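Local coordinates for DUF1436 domain-containing protein (Neisseria meningitidis, PDB 2GKP), which is of unknown function but, as a member of the CdiI family, probably acts as an immunity protein that neutralises a toxin of contact-dependent growth inhibition, at residues T5-Q8 with E9-Y12; N51-L54 with G55-L59; F78-T81 with E82-R85; D149-P152 with E153-G156. All coordinates share one frame; numbering follows the deposited sequence. Where two conformers were deposited one is given.

Contact 1 (T5-Q8 with E9-Y12); sequences TFNQ and EQDY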
# COMPACT_ATOMS: atom_id res chain seq x y z
N THR A 5 -4.99 2.47 17.46
CA THR A 5 -4.37 1.46 18.30
C THR A 5 -3.45 0.65 17.44
O THR A 5 -3.86 -0.01 16.48
CB THR A 5 -5.42 0.58 19.00
OG1 THR A 5 -6.32 1.42 19.71
CG2 THR A 5 -4.78 -0.39 19.99
N PHE A 6 -2.17 0.75 17.77
CA PHE A 6 -1.15 -0.13 17.25
C PHE A 6 -0.56 -0.89 18.44
O PHE A 6 -0.23 -0.28 19.46
CB PHE A 6 -0.08 0.71 16.53
CG PHE A 6 -0.58 1.42 15.30
CD1 PHE A 6 -1.05 0.70 14.20
CD2 PHE A 6 -0.59 2.82 15.25
CE1 PHE A 6 -1.49 1.36 13.05
CE2 PHE A 6 -1.05 3.49 14.10
CZ PHE A 6 -1.50 2.74 13.01
N ASN A 7 -0.49 -2.21 18.32
CA ASN A 7 0.03 -3.08 19.37
C ASN A 7 1.52 -3.33 19.26
O ASN A 7 2.08 -3.43 18.15
CB ASN A 7 -0.68 -4.42 19.33
CG ASN A 7 -2.16 -4.30 19.58
OD1 ASN A 7 -2.59 -3.57 20.46
ND2 ASN A 7 -2.95 -5.04 18.80
N GLN A 8 2.18 -3.45 20.40
CA GLN A 8 3.59 -3.78 20.43
C GLN A 8 3.80 -5.18 19.89
O GLN A 8 2.99 -6.09 20.12
CB GLN A 8 4.15 -3.59 21.84
CG GLN A 8 5.49 -2.84 21.87
CD GLN A 8 5.49 -1.42 21.23
OE1 GLN A 8 6.53 -0.74 21.24
NE2 GLN A 8 4.35 -0.98 20.68
N GLU A 9 4.88 -5.34 19.15
CA GLU A 9 5.25 -6.60 18.50
C GLU A 9 4.41 -6.94 17.28
O GLU A 9 4.80 -7.85 16.53
CB GLU A 9 5.31 -7.78 19.49
CG GLU A 9 6.26 -7.58 20.69
CD GLU A 9 7.66 -7.07 20.31
OE1 GLU A 9 8.28 -7.58 19.35
OE2 GLU A 9 8.15 -6.16 21.01
N GLN A 10 3.32 -6.22 17.05
CA GLN A 10 2.46 -6.49 15.89
C GLN A 10 2.95 -5.70 14.67
O GLN A 10 3.37 -4.54 14.78
CB GLN A 10 0.99 -6.15 16.18
CG GLN A 10 -0.02 -6.73 15.20
CD GLN A 10 -1.46 -6.57 15.69
OE1 GLN A 10 -1.74 -6.62 16.91
NE2 GLN A 10 -2.37 -6.39 14.75
N ASP A 11 2.90 -6.37 13.54
CA ASP A 11 3.24 -5.77 12.25
C ASP A 11 2.01 -5.22 11.55
O ASP A 11 1.00 -5.89 11.50
CB ASP A 11 3.88 -6.83 11.35
CG ASP A 11 5.16 -7.38 11.95
OD1 ASP A 11 6.13 -6.59 12.08
OD2 ASP A 11 5.16 -8.58 12.29
N TYR A 12 2.14 -4.01 11.00
CA TYR A 12 1.08 -3.44 10.19
C TYR A 12 1.69 -3.05 8.86
O TYR A 12 2.77 -2.46 8.82
CB TYR A 12 0.48 -2.20 10.88
CG TYR A 12 -0.03 -2.47 12.27
CD1 TYR A 12 -1.38 -2.73 12.48
CD2 TYR A 12 0.83 -2.52 13.36
CE1 TYR A 12 -1.88 -3.02 13.77
CE2 TYR A 12 0.35 -2.80 14.64
CZ TYR A 12 -1.00 -3.04 14.82
OH TYR A 12 -1.50 -3.31 16.08
O HOH W 1 -4.17 -3.29 16.30
O HOH W 2 3.69 -2.51 16.27

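Contact 2 (N51-L54 with G55-L59); sequences NETL and GTTVL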
# COMPACT_ATOMS: atom_id res chain seq x y z
N ASN A 51 0.08 16.98 2.72
CA ASN A 51 0.80 15.98 3.51
C ASN A 51 -0.02 15.45 4.70
O ASN A 51 0.01 14.26 4.98
CB ASN A 51 2.13 16.54 3.96
CG ASN A 51 3.12 16.66 2.82
OD1 ASN A 51 2.87 16.11 1.75
ND2 ASN A 51 4.22 17.34 3.03
N GLU A 52 -0.76 16.32 5.38
CA GLU A 52 -1.53 15.85 6.52
C GLU A 52 -2.61 14.81 6.11
O GLU A 52 -2.78 13.79 6.82
CB GLU A 52 -2.08 17.05 7.32
CG GLU A 52 -2.52 16.75 8.75
CD GLU A 52 -3.92 16.17 8.79
OE1 GLU A 52 -4.64 16.38 7.80
OE2 GLU A 52 -4.31 15.53 9.80
N THR A 53 -3.26 15.00 4.96
CA THR A 53 -4.28 14.07 4.50
C THR A 53 -3.60 12.77 4.06
O THR A 53 -4.10 11.67 4.33
CB THR A 53 -5.13 14.67 3.32
OG1 THR A 53 -5.76 15.88 3.77
CG2 THR A 53 -6.22 13.70 2.87
N LEU A 54 -2.47 12.87 3.39
CA LEU A 54 -1.76 11.69 2.92
C LEU A 54 -1.25 10.87 4.13
O LEU A 54 -1.46 9.64 4.21
CB LEU A 54 -0.60 12.08 2.02
CG LEU A 54 0.29 10.95 1.46
CD1 LEU A 54 -0.60 9.87 0.77
CD2 LEU A 54 1.42 11.45 0.57
N GLY A 55 -0.63 11.54 5.10
CA GLY A 55 -0.19 10.83 6.33
C GLY A 55 -1.34 10.16 7.09
O GLY A 55 -1.28 8.96 7.48
N THR A 56 -2.43 10.90 7.31
CA THR A 56 -3.60 10.33 7.98
C THR A 56 -4.20 9.15 7.24
O THR A 56 -4.62 8.16 7.85
CB THR A 56 -4.65 11.44 8.22
OG1 THR A 56 -4.08 12.41 9.10
CG2 THR A 56 -5.96 10.92 8.81
N THR A 57 -4.28 9.25 5.92
CA THR A 57 -4.87 8.17 5.16
C THR A 57 -4.01 6.91 5.27
O THR A 57 -4.54 5.83 5.41
CB THR A 57 -5.05 8.59 3.65
OG1 THR A 57 -5.82 9.80 3.63
CG2 THR A 57 -5.76 7.52 2.84
N VAL A 58 -2.69 7.06 5.21
CA VAL A 58 -1.81 5.88 5.33
C VAL A 58 -1.86 5.33 6.76
O VAL A 58 -1.95 4.09 6.95
CB VAL A 58 -0.38 6.19 4.85
CG1 VAL A 58 0.59 5.08 5.25
CG2 VAL A 58 -0.40 6.33 3.34
N LEU A 59 -1.89 6.20 7.76
CA LEU A 59 -2.09 5.68 9.15
C LEU A 59 -3.41 4.91 9.31
O LEU A 59 -3.45 3.85 9.99
CB LEU A 59 -1.99 6.80 10.19
CG LEU A 59 -0.59 7.37 10.36
CD1 LEU A 59 -0.67 8.72 11.10
CD2 LEU A 59 0.33 6.41 11.12

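Contact 3 (F78-T81 with E82-R85); sequences FFDT and EKIR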
# COMPACT_ATOMS: atom_id res chain seq x y z
N PHE A 78 -7.11 -16.00 2.53
CA PHE A 78 -6.26 -14.90 2.05
C PHE A 78 -5.17 -15.35 1.09
O PHE A 78 -4.83 -14.64 0.13
CB PHE A 78 -5.65 -14.14 3.22
CG PHE A 78 -5.03 -12.82 2.82
CD1 PHE A 78 -5.84 -11.71 2.56
CD2 PHE A 78 -3.66 -12.68 2.74
CE1 PHE A 78 -5.25 -10.49 2.22
CE2 PHE A 78 -3.08 -11.47 2.36
CZ PHE A 78 -3.89 -10.39 2.10
N PHE A 79 -4.63 -16.55 1.32
CA PHE A 79 -3.51 -17.02 0.51
C PHE A 79 -3.90 -18.05 -0.57
O PHE A 79 -3.04 -18.58 -1.27
CB PHE A 79 -2.35 -17.51 1.41
CG PHE A 79 -1.62 -16.38 2.12
CD1 PHE A 79 -0.65 -15.66 1.44
CD2 PHE A 79 -1.91 -16.03 3.43
CE1 PHE A 79 0.03 -14.63 2.07
CE2 PHE A 79 -1.23 -14.96 4.07
CZ PHE A 79 -0.27 -14.28 3.38
N ASP A 80 -5.20 -18.31 -0.69
CA ASP A 80 -5.71 -19.22 -1.72
C ASP A 80 -5.44 -18.65 -3.10
O ASP A 80 -5.82 -17.52 -3.36
CB ASP A 80 -7.22 -19.40 -1.58
CG ASP A 80 -7.79 -20.41 -2.58
OD1 ASP A 80 -7.45 -21.63 -2.50
OD2 ASP A 80 -8.54 -19.99 -3.49
N THR A 81 -4.82 -19.43 -3.97
CA THR A 81 -4.40 -18.98 -5.29
C THR A 81 -5.55 -18.42 -6.12
O THR A 81 -5.46 -17.31 -6.67
CB THR A 81 -3.69 -20.13 -6.03
OG1 THR A 81 -2.54 -20.51 -5.25
CG2 THR A 81 -3.24 -19.68 -7.41
N GLU A 82 -6.66 -19.14 -6.19
CA GLU A 82 -7.74 -18.73 -7.05
C GLU A 82 -8.46 -17.50 -6.47
O GLU A 82 -8.86 -16.59 -7.25
CB GLU A 82 -8.73 -19.91 -7.27
CG GLU A 82 -10.06 -19.48 -7.88
CD GLU A 82 -9.96 -18.88 -9.28
OE1 GLU A 82 -8.86 -18.86 -9.87
OE2 GLU A 82 -11.01 -18.42 -9.81
N LYS A 83 -8.61 -17.45 -5.14
CA LYS A 83 -9.22 -16.28 -4.51
C LYS A 83 -8.36 -15.04 -4.71
O LYS A 83 -8.89 -13.98 -5.03
CB LYS A 83 -9.51 -16.54 -3.05
CG LYS A 83 -10.61 -17.58 -2.89
CD LYS A 83 -10.75 -18.00 -1.43
CE LYS A 83 -11.92 -18.98 -1.26
NZ LYS A 83 -11.98 -19.74 0.04
N ILE A 84 -7.03 -15.17 -4.58
CA ILE A 84 -6.12 -14.05 -4.90
C ILE A 84 -6.35 -13.57 -6.33
O ILE A 84 -6.48 -12.37 -6.58
CB ILE A 84 -4.61 -14.45 -4.74
CG1 ILE A 84 -4.25 -14.62 -3.26
CG2 ILE A 84 -3.71 -13.41 -5.42
CD1 ILE A 84 -2.92 -15.33 -3.05
N ARG A 85 -6.42 -14.49 -7.28
CA ARG A 85 -6.63 -14.15 -8.69
C ARG A 85 -7.96 -13.43 -8.92
O ARG A 85 -8.02 -12.38 -9.58
CB ARG A 85 -6.54 -15.40 -9.58
CG ARG A 85 -6.57 -15.09 -11.07
CD ARG A 85 -7.05 -16.29 -11.91
NE ARG A 85 -8.46 -16.58 -11.59
CZ ARG A 85 -9.48 -15.85 -12.04
NH1 ARG A 85 -9.27 -14.80 -12.83
NH2 ARG A 85 -10.72 -16.15 -11.68
O HOH W 3 -6.86 -22.03 -5.15

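Contact 4 (D149-P152 with E153-G156); sequences DNSP and EEIG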
# COMPACT_ATOMS: atom_id res chain seq x y z
N ASP A 149 6.46 8.89 16.35
CA ASP A 149 6.74 10.21 16.93
C ASP A 149 6.30 11.30 15.96
O ASP A 149 6.02 12.44 16.36
CB ASP A 149 8.25 10.44 17.07
CG ASP A 149 8.95 9.46 18.01
OD1 ASP A 149 8.33 8.78 18.85
OD2 ASP A 149 10.19 9.40 17.90
N ASN A 150 6.36 10.98 14.66
CA ASN A 150 6.10 11.96 13.59
C ASN A 150 4.61 12.26 13.46
O ASN A 150 3.79 11.37 13.62
CB ASN A 150 6.69 11.46 12.25
CG ASN A 150 8.22 11.41 12.26
OD1 ASN A 150 8.82 10.33 12.23
ND2 ASN A 150 8.87 12.58 12.35
N SER A 151 4.29 13.52 13.14
CA SER A 151 2.91 13.91 12.88
C SER A 151 2.46 13.34 11.55
O SER A 151 3.32 12.99 10.73
CB SER A 151 2.81 15.41 12.78
OG SER A 151 3.60 15.87 11.69
N PRO A 152 1.13 13.21 11.35
CA PRO A 152 0.62 12.84 10.04
C PRO A 152 1.23 13.65 8.91
O PRO A 152 1.49 13.08 7.84
CB PRO A 152 -0.89 13.06 10.16
CG PRO A 152 -1.17 12.77 11.62
CD PRO A 152 0.04 13.32 12.35
N GLU A 153 1.45 14.95 9.12
CA GLU A 153 2.05 15.77 8.06
C GLU A 153 3.49 15.38 7.72
O GLU A 153 3.84 15.29 6.53
CB GLU A 153 1.90 17.26 8.37
CG GLU A 153 1.93 18.14 7.17
CD GLU A 153 3.28 18.83 6.91
OE1 GLU A 153 4.32 18.34 7.38
OE2 GLU A 153 3.29 19.86 6.20
N GLU A 154 4.31 15.08 8.71
CA GLU A 154 5.65 14.59 8.52
C GLU A 154 5.65 13.22 7.85
O GLU A 154 6.50 12.93 6.99
CB GLU A 154 6.36 14.51 9.86
CG GLU A 154 6.68 15.92 10.35
CD GLU A 154 7.12 15.93 11.77
OE1 GLU A 154 7.05 14.90 12.46
OE2 GLU A 154 7.52 17.01 12.22
N ILE A 155 4.71 12.37 8.23
CA ILE A 155 4.57 11.09 7.55
C ILE A 155 4.23 11.30 6.07
O ILE A 155 4.84 10.65 5.20
CB ILE A 155 3.61 10.18 8.33
CG1 ILE A 155 4.23 9.87 9.70
CG2 ILE A 155 3.36 8.89 7.56
CD1 ILE A 155 3.27 9.25 10.67
N GLY A 156 3.32 12.22 5.77
CA GLY A 156 2.98 12.53 4.38
C GLY A 156 4.18 13.01 3.58
O GLY A 156 4.37 12.57 2.42

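Contact 1 (T5-Q8 with E9-Y12)
Tyr12 turns its ring face to Phe6 and its hydroxyl to Asn7 across the type II beta turn that runs from Asn7 to Gln10 and leads into strand 11-18. Its hydroxyl OH accepts a hydrogen bond from Asn7 N at 2.7 Å, almost straight at 173°. The two aromatic rings form a T-shaped pair: Phe6 brings an edge up, with CD1 over the centre of the Tyr12 ring, and the planes stand 77° apart.

The turn itself is closed by a backbone bond from Gln10 N to Asn7 O. Beside it, the side chains of Asn7 and Gln10 run together in the same direction. Gln10, nearly fully extended up to its amide with CG anti to the backbone N (chi1 -165°), carries OE1 to the ND2 of Asn7.

One shell farther out, a water joins Tyr12 OH to the carbonyl oxygen of Thr5. The aromatic pair also rests on Leu62 of helix 51-63 and Leu118 of strand 112-119, so the loop is fastened to the body of the fold partly through its rings. A second water donates to both turn carbonyls, lying 2.6 Å from Asn7 O and 2.5 Å from Gln10 O.

Contact 2 (N51-L54 with G55-L59)
Thr53 and Thr57 lie side by side one helical turn apart, their side chains pointing the same way, and the pair illustrates how a threonine hydroxyl folds back onto its own helix. OG1 of Thr57 sits beside its backbone N and anti to its carbonyl carbon (chi1 -56°), which aims the hydroxyl down the helix at the preceding turn. It donates to Thr53 O at 2.6 Å, while Thr57 N reaches the same Thr53 O at 2.9 Å. The two donors come from opposite faces of the carbonyl plane, so this oxygen is gripped by two protons of a single residue. The hydroxyl of Thr53 itself is turned to Asp50, just before the helix, and its methyl CG2 is the part nearest the Thr57 hydroxyl, 4.0 Å from OG1.

Glu52 and Thr56 meet differently, crossing at a slant. In the modelled conformer, one of two, the glutamate chain bends at chi2 and brings OE2 near Thr56 OG1, an approach that is therefore doubtful. The same hydroxyl, Thr56 OG1, lies 3.0 Å from Glu52 O. Leu54 and Val58 make a loose apolar pair on another face of the helix, CD1 of Leu54 standing 4.4 Å from CG2 of Val58. Beneath these side chains runs the regular backbone bonding of an alpha helix, from Gly55 N to Asn51 O onward.

Leu54, Thr57 and Val58 press onto Ile25 of strand 23-30, and Thr57 also touches His43 and Leu45 of strand 34-45. Asn51 and Thr56 instead pack against helix 152-164, so helix 51-63 packs on both the sheet and that helix.

Contact 3 (F78-T81 with E82-R85)
The backbone N of Ile84 donates to Asp80 O at 2.9 Å in an almost straight bond, the first regular one of helix 81-99. Beside it, Lys83 N donates to OD2 of Asp80, a capping bond of 3.0 Å. OD2 is met on its anti side, with the donor 27° out of the carboxylate plane. The second oxygen of the same group, OD1, accepts from a water at 2.7 Å, and that water in turn accepts from Glu82 N. Two amides of the first turn are thus served by one carboxylate, one directly and one through water. CG stands anti to the backbone N (chi1 -177°), which places the carboxylate beside the first amides of the helix, where the helix end would probably favour its negative charge.

In the modelled conformer of Lys83, one of two and so doubtful, CG lies 3.2 Å from Asp80 OD2 and the ammonium group reaches a salt bridge with Asp77. Ile84 packs its CG1-CD1 branch against the backbone, CG1 lying 3.3 Å from Asp80 O and 3.4 Å from Phe78 O. Within 82-85, Arg85 takes Glu82 side-on, NE to OE1 at 2.9 Å and NH2 to OE2 at 3.0 Å. Both oxygens lie in the guanidinium plane, though the carboxylate is tilted, its syn sides met about 30° out of plane; the two-point grip limits the guanidinium's rotation.

The whole is a classic aspartate N-cap, placed at the joint where helix 73-79 gives way to helix 81-99.

Contact 4 (D149-P152 with E153-G156)
A capping box opens helix 152-164, with Ser151 as the N-cap and Glu154 three residues on. The two residues exchange bonds: Glu154 N donates to Ser151 OG, and Ser151 N donates back to Glu154 OE1, both at 3.2 Å. The serine hydroxyl stands between its own backbone N and carbonyl carbon (chi1 61°), facing the amide it caps.

OE1 of Glu154 has a further donor, ND2 of Asn150 at 3.0 Å. The asparagine amide and the glutamate carboxylate are steeply inclined, their planes 74° apart. ND2 and Ser151 N approach OE1 from opposite faces of the carboxylate, each about 50° out of its plane. This double hold fixes the acid over the N terminus of the helix, where it would probably be stabilised as an anion. The other end of the Asn150 amide, OD1, accepts from Ser147 N, so the same side chain ties the cap to the end of strand 144-147.

Below the box, Ile155 CG1 rests on Asn150 CB at 3.9 Å, while Ile155 N bonds to Ser151 O and begins the regular helix. Pro152 and Ile155 then turn onto Leu59 of helix 51-63, and Glu153 O meets Asn51 at the start of that helix.

Overall arrangement
From the N terminus, contact 1 closes the tight turn that feeds strand 11-18, contact 2 forms the first turns of helix 51-63, contact 3 makes the joint between helices 73-79 and 81-99, and contact 4 starts helix 152-164 after strand 144-147. All four lie in series, none nested in or crossing another. In space they divide unevenly: contacts 2 and 4 have centres about 8 Å apart and pack directly, Asn51 CB on Glu153 O at 3.3 Å, joining the two helices. Contact 1 reaches contact 2 through Phe6 CZ and Leu59 O. Contact 3 stands apart, across the chain's centre from contacts 2 and 4.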